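Local coordinates for fucolectin-related protein (Streptococcus pneumoniae, PDB 2WMF) that probably hydrolyses host blood-group carbohydrate antigens as a family 98 glycoside hydrolase, an activity associated with fucose utilisation, at residues K336-N341 against S388-A393; N341-I346 against I395-S400. All coordinates share one frame; numbering follows the deposited sequence.

Contact 1. Residues K336-N341 against S388-A393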
loop_
_atom_site.group_PDB
_atom_site.type_symbol
_atom_site.label_atom_id
_atom_site.label_comp_id
_atom_site.label_asym_id
_atom_site.label_seq_id
_atom_site.Cartn_x
_atom_site.Cartn_y
_atom_site.Cartn_z
ATOM N N LYS A 336 -3.564 -8.902 -20.927
ATOM C CA LYS A 336 -3.509 -8.972 -22.393
ATOM C C LYS A 336 -2.117 -8.723 -22.991
ATOM O O LYS A 336 -1.855 -9.083 -24.147
ATOM C CB LYS A 336 -4.503 -7.989 -23.010
ATOM C CG LYS A 336 -5.946 -8.059 -22.488
ATOM C CD LYS A 336 -6.572 -9.391 -22.646
ATOM C CE LYS A 336 -7.979 -9.341 -22.029
ATOM N NZ LYS A 336 -8.710 -10.629 -22.218
ATOM N N ALA A 337 -1.251 -8.060 -22.239
ATOM C CA ALA A 337 0.134 -7.822 -22.650
ATOM C C ALA A 337 1.018 -7.717 -21.429
ATOM O O ALA A 337 0.556 -7.300 -20.361
ATOM C CB ALA A 337 0.269 -6.494 -23.464
ATOM N N VAL A 338 2.293 -8.117 -21.604
ATOM C CA VAL A 338 3.342 -7.884 -20.620
ATOM C C VAL A 338 4.506 -7.215 -21.302
ATOM O O VAL A 338 4.664 -7.308 -22.535
ATOM C CB VAL A 338 3.842 -9.193 -19.921
ATOM C CG1 VAL A 338 2.701 -9.894 -19.255
ATOM C CG2 VAL A 338 4.581 -10.149 -20.892
ATOM N N PHE A 339 5.305 -6.506 -20.518
ATOM C CA PHE A 339 6.565 -5.964 -21.008
ATOM C C PHE A 339 7.684 -6.808 -20.412
ATOM O O PHE A 339 7.833 -6.881 -19.176
ATOM C CB PHE A 339 6.749 -4.509 -20.627
ATOM C CG PHE A 339 8.013 -3.897 -21.207
ATOM C CD1 PHE A 339 7.994 -3.233 -22.432
ATOM C CD2 PHE A 339 9.224 -4.051 -20.563
ATOM C CE1 PHE A 339 9.146 -2.707 -22.969
ATOM C CE2 PHE A 339 10.393 -3.546 -21.103
ATOM C CZ PHE A 339 10.351 -2.874 -22.302
ATOM N N TRP A 340 8.463 -7.429 -21.293
ATOM C CA TRP A 340 9.639 -8.218 -20.919
ATOM C C TRP A 340 10.915 -7.418 -21.111
ATOM O O TRP A 340 11.139 -6.834 -22.197
ATOM C CB TRP A 340 9.730 -9.479 -21.790
ATOM C CG TRP A 340 10.860 -10.407 -21.434
ATOM C CD1 TRP A 340 11.235 -10.807 -20.193
ATOM C CD2 TRP A 340 11.692 -11.110 -22.354
ATOM N NE1 TRP A 340 12.285 -11.698 -20.271
ATOM C CE2 TRP A 340 12.591 -11.892 -21.593
ATOM C CE3 TRP A 340 11.817 -11.099 -23.750
ATOM C CZ2 TRP A 340 13.576 -12.687 -22.183
ATOM C CZ3 TRP A 340 12.815 -11.904 -24.340
ATOM C CH2 TRP A 340 13.685 -12.662 -23.545
ATOM N N ASN A 341 11.704 -7.404 -20.049
ATOM C CA ASN A 341 12.983 -6.690 -19.992
ATOM C C ASN A 341 14.088 -7.380 -20.775
ATOM O O ASN A 341 15.232 -6.945 -20.712
ATOM C CB ASN A 341 13.483 -6.545 -18.557
ATOM C CG ASN A 341 13.013 -5.303 -17.861
ATOM O OD1 ASN A 341 12.258 -4.489 -18.404
ATOM N ND2 ASN A 341 13.508 -5.134 -16.644
ATOM N N SER A 388 4.535 -19.655 -21.405
ATOM C CA SER A 388 3.944 -20.666 -20.543
ATOM C C SER A 388 3.020 -20.106 -19.469
ATOM O O SER A 388 1.939 -20.651 -19.208
ATOM C CB SER A 388 5.059 -21.480 -19.874
ATOM O OG SER A 388 4.506 -22.494 -19.098
ATOM N N ILE A 389 3.431 -18.992 -18.857
ATOM C CA ILE A 389 2.649 -18.374 -17.784
ATOM C C ILE A 389 1.436 -17.594 -18.367
ATOM O O ILE A 389 0.351 -17.647 -17.806
ATOM C CB ILE A 389 3.520 -17.401 -16.967
ATOM C CG1 ILE A 389 4.636 -18.147 -16.216
ATOM C CG2 ILE A 389 2.686 -16.640 -15.945
ATOM C CD1 ILE A 389 5.806 -17.240 -15.757
ATOM N N PHE A 390 1.657 -16.899 -19.491
ATOM C CA PHE A 390 0.686 -15.964 -20.091
ATOM C C PHE A 390 0.470 -16.384 -21.583
ATOM O O PHE A 390 0.783 -15.643 -22.525
ATOM C CB PHE A 390 1.179 -14.514 -20.093
ATOM C CG PHE A 390 1.549 -13.940 -18.743
ATOM C CD1 PHE A 390 0.591 -13.260 -17.989
ATOM C CD2 PHE A 390 2.882 -13.948 -18.298
ATOM C CE1 PHE A 390 0.962 -12.634 -16.744
ATOM C CE2 PHE A 390 3.244 -13.314 -17.081
ATOM C CZ PHE A 390 2.273 -12.688 -16.326
ATOM N N PRO A 391 -0.090 -17.584 -21.803
ATOM C CA PRO A 391 -0.141 -18.027 -23.207
ATOM C C PRO A 391 -0.927 -17.104 -24.161
ATOM O O PRO A 391 -0.652 -17.105 -25.379
ATOM C CB PRO A 391 -0.750 -19.432 -23.112
ATOM C CG PRO A 391 -1.454 -19.446 -21.784
ATOM C CD PRO A 391 -0.603 -18.595 -20.874
ATOM N N ASN A 392 -1.863 -16.325 -23.611
ATOM C CA ASN A 392 -2.723 -15.440 -24.382
ATOM C C ASN A 392 -2.276 -13.987 -24.400
ATOM O O ASN A 392 -2.923 -13.184 -25.082
ATOM C CB ASN A 392 -4.182 -15.527 -23.890
ATOM C CG ASN A 392 -4.717 -16.966 -23.913
ATOM O OD1 ASN A 392 -5.253 -17.457 -22.921
ATOM N ND2 ASN A 392 -4.507 -17.651 -25.025
ATOM N N ALA A 393 -1.182 -13.643 -23.716
ATOM C CA ALA A 393 -0.690 -12.245 -23.693
ATOM C C ALA A 393 0.306 -11.940 -24.812
ATOM O O ALA A 393 1.139 -12.786 -25.162
ATOM C CB ALA A 393 -0.047 -11.953 -22.349
HETATM O O HOH W 1 -3.581 -10.494 -25.674
#

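Contact 2. Residues N341-I346 against I395-S400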
loop_
_atom_site.group_PDB
_atom_site.type_symbol
_atom_site.label_atom_id
_atom_site.label_comp_id
_atom_site.label_asym_id
_atom_site.label_seq_id
_atom_site.Cartn_x
_atom_site.Cartn_y
_atom_site.Cartn_z
ATOM N N ASN A 341 11.704 -7.404 -20.049
ATOM C CA ASN A 341 12.983 -6.690 -19.992
ATOM C C ASN A 341 14.088 -7.380 -20.775
ATOM O O ASN A 341 15.232 -6.945 -20.712
ATOM C CB ASN A 341 13.483 -6.545 -18.557
ATOM C CG ASN A 341 13.013 -5.303 -17.861
ATOM O OD1 ASN A 341 12.258 -4.489 -18.404
ATOM N ND2 ASN A 341 13.508 -5.134 -16.644
ATOM N N GLY A 342 13.784 -8.420 -21.540
ATOM C CA GLY A 342 14.827 -9.216 -22.236
ATOM C C GLY A 342 15.555 -8.592 -23.417
ATOM O O GLY A 342 16.603 -9.112 -23.794
ATOM N N GLU A 343 15.018 -7.529 -24.009
ATOM C CA GLU A 343 15.658 -6.827 -25.152
ATOM C C GLU A 343 15.770 -5.324 -24.845
ATOM O O GLU A 343 15.508 -4.475 -25.717
ATOM C CB GLU A 343 14.898 -7.074 -26.473
ATOM C CG GLU A 343 14.749 -8.540 -26.783
ATOM C CD GLU A 343 13.834 -8.900 -27.943
ATOM O OE1 GLU A 343 13.326 -8.035 -28.697
ATOM O OE2 GLU A 343 13.601 -10.128 -28.054
ATOM N N GLY A 344 16.118 -5.021 -23.595
ATOM C CA GLY A 344 16.182 -3.659 -23.099
ATOM C C GLY A 344 15.190 -3.479 -21.977
ATOM O O GLY A 344 14.093 -4.001 -22.061
ATOM N N ARG A 345 15.552 -2.711 -20.954
ATOM C CA ARG A 345 14.851 -2.736 -19.672
ATOM C C ARG A 345 13.942 -1.530 -19.491
ATOM O O ARG A 345 14.172 -0.449 -20.052
ATOM C CB ARG A 345 15.834 -2.834 -18.504
ATOM C CG ARG A 345 16.705 -4.078 -18.581
ATOM C CD ARG A 345 18.071 -3.951 -17.941
ATOM N NE ARG A 345 18.839 -5.134 -18.309
ATOM C CZ ARG A 345 19.441 -5.331 -19.486
ATOM N NH1 ARG A 345 19.453 -4.373 -20.413
ATOM N NH2 ARG A 345 20.003 -6.500 -19.753
ATOM N N ILE A 346 12.889 -1.732 -18.713
ATOM C CA ILE A 346 11.922 -0.659 -18.441
ATOM C C ILE A 346 12.614 0.560 -17.769
ATOM O O ILE A 346 12.173 1.712 -17.939
ATOM C CB ILE A 346 10.711 -1.181 -17.609
ATOM C CG1 ILE A 346 9.562 -0.167 -17.676
ATOM C CG2 ILE A 346 11.093 -1.515 -16.134
ATOM C CD1 ILE A 346 8.953 -0.043 -19.034
ATOM N N ILE A 395 3.688 -10.406 -25.819
ATOM C CA ILE A 395 4.943 -10.066 -25.146
ATOM C C ILE A 395 5.583 -8.837 -25.844
ATOM O O ILE A 395 6.050 -8.900 -26.991
ATOM C CB ILE A 395 5.917 -11.262 -25.089
ATOM C CG1 ILE A 395 5.237 -12.494 -24.480
ATOM C CG2 ILE A 395 7.225 -10.897 -24.315
ATOM C CD1 ILE A 395 6.099 -13.722 -24.535
ATOM N N LEU A 396 5.549 -7.701 -25.168
ATOM C CA LEU A 396 6.204 -6.468 -25.678
ATOM C C LEU A 396 7.632 -6.442 -25.170
ATOM O O LEU A 396 7.894 -6.875 -24.061
ATOM C CB LEU A 396 5.468 -5.200 -25.216
ATOM C CG LEU A 396 4.117 -4.955 -25.889
ATOM C CD1 LEU A 396 3.362 -3.832 -25.192
ATOM C CD2 LEU A 396 4.308 -4.677 -27.385
ATOM N N THR A 397 8.546 -5.965 -25.997
ATOM C CA THR A 397 9.912 -5.699 -25.567
ATOM C C THR A 397 10.275 -4.288 -26.052
ATOM O O THR A 397 9.488 -3.632 -26.755
ATOM C CB THR A 397 10.912 -6.708 -26.166
ATOM O OG1 THR A 397 11.096 -6.446 -27.564
ATOM C CG2 THR A 397 10.490 -8.169 -25.933
ATOM N N LYS A 398 11.437 -3.794 -25.642
ATOM C CA LYS A 398 11.826 -2.452 -25.987
ATOM C C LYS A 398 11.971 -2.304 -27.495
ATOM O O LYS A 398 11.781 -1.214 -27.997
ATOM C CB LYS A 398 13.138 -2.078 -25.326
ATOM C CG LYS A 398 13.519 -0.565 -25.513
ATOM C CD LYS A 398 14.702 -0.161 -24.662
ATOM C CE LYS A 398 15.223 1.189 -25.115
ATOM N NZ LYS A 398 16.267 1.611 -24.236
ATOM N N ASN A 399 12.233 -3.403 -28.186
ATOM C CA ASN A 399 12.391 -3.434 -29.651
ATOM C C ASN A 399 11.117 -3.797 -30.430
ATOM O O ASN A 399 11.125 -3.938 -31.666
ATOM C CB ASN A 399 13.503 -4.424 -29.980
ATOM C CG ASN A 399 14.892 -3.899 -29.570
ATOM O OD1 ASN A 399 15.076 -2.698 -29.297
ATOM N ND2 ASN A 399 15.866 -4.802 -29.514
ATOM N N SER A 400 10.007 -3.875 -29.726
ATOM C CA SER A 400 8.729 -4.128 -30.383
ATOM C C SER A 400 8.338 -2.995 -31.329
ATOM O O SER A 400 8.226 -1.846 -30.907
ATOM C CB SER A 400 7.611 -4.339 -29.357
ATOM O OG SER A 400 7.747 -5.617 -28.759
HETATM O O HOH W 2 12.839 -5.546 -23.730
#

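Contact 1. Residues K336-N341 against S388-A393
V338 sets its CG1 methyl squarely over the phenyl ring of F390, 3.9 Å from the ring centroid and only 3° off the normal, a CH-pi contact in which the methyl lies almost equally far from the ring carbons. The other face of the ring is taken by its chain neighbour I389, whose CG2 sits nearer the rim, so the phenyl is held between two aliphatic groups. In V338, CG1 lies anti to the carbonyl carbon (chi1 -58°), which aims this methyl, rather than CG2, at the ring. V338 belongs to strand 337-340, the middle of a small three-stranded parallel sheet, and F390 directly follows helix 383-389. Strand 376-377, this helix and strand 394-396 form a beta-alpha-beta crossover that passes over the middle strand, with I386 and I377 also against V338. The return is a type I beta turn from F390 to A393, closed by A393 N to F390 O at 3.0 Å. At its end, A393 CA makes a CH...O contact of 3.4 Å with K336 O. That same carbonyl accepts a water hydrogen bond of 2.7 Å, and the water's second donation goes to N392 O at 2.8 Å, bridging two carbonyls.

Contact 2. Residues N341-I346 against I395-S400
The backbones of 341-346 and 395-400 draw closest at G344 and K398, with CA atoms 5.4 Å apart, and no direct backbone hydrogen bond joins them. A water stands between instead: it accepts from E343 N at 3.0 Å and from K398 N at 2.9 Å, and donates to G344 O at 2.6 Å. Beside it, E343 reaches across T397 with its chain extended beyond CG, and T397 OG1 donates to E343 OE1 at 3.0 Å. The hydroxyl comes from well above the carboxylate plane, 61° out of it. These residues join the loop after strand 337-340 to a type I beta turn, T397 to S400, that follows the neighbouring parallel strand 394-396. Within the turn S400 OG accepts from T397 N at 2.9 Å in a nearly straight bond, while T397 OG1 also receives a weak bond from N399 N. K398 CB packs on E343 O at 3.4 Å, and the extended lysine chain passes G344, with K398 CD 4.1 Å from G344 CA; the backbone of G344 (phi 118°, psi 142°) is itself one suited to glycine. K398 NZ hydrogen-bonds S348 OG, farther along the same loop.

In the fold
Contacts 1 and 2 lie about 12 Å apart, centre to centre, and share N341, which follows W340 of strand 337-340. Their segments alternate along the chain: helix 383-389 and its turn supply contact 1, and strand 394-396 then leads on to contact 2. Parallel pairing ties the two together, with probable hydrogen bonds from L396 N to V338 O at 2.8 Å and from W340 N to L396 O at 2.9 Å. F339 packs its CZ 3.6 Å from K398 N. From the loop, N341 ND2 bonds E188 of helix 184-192, which follows a strand of the eight-stranded barrel, so contact 2 borders the barrel domain.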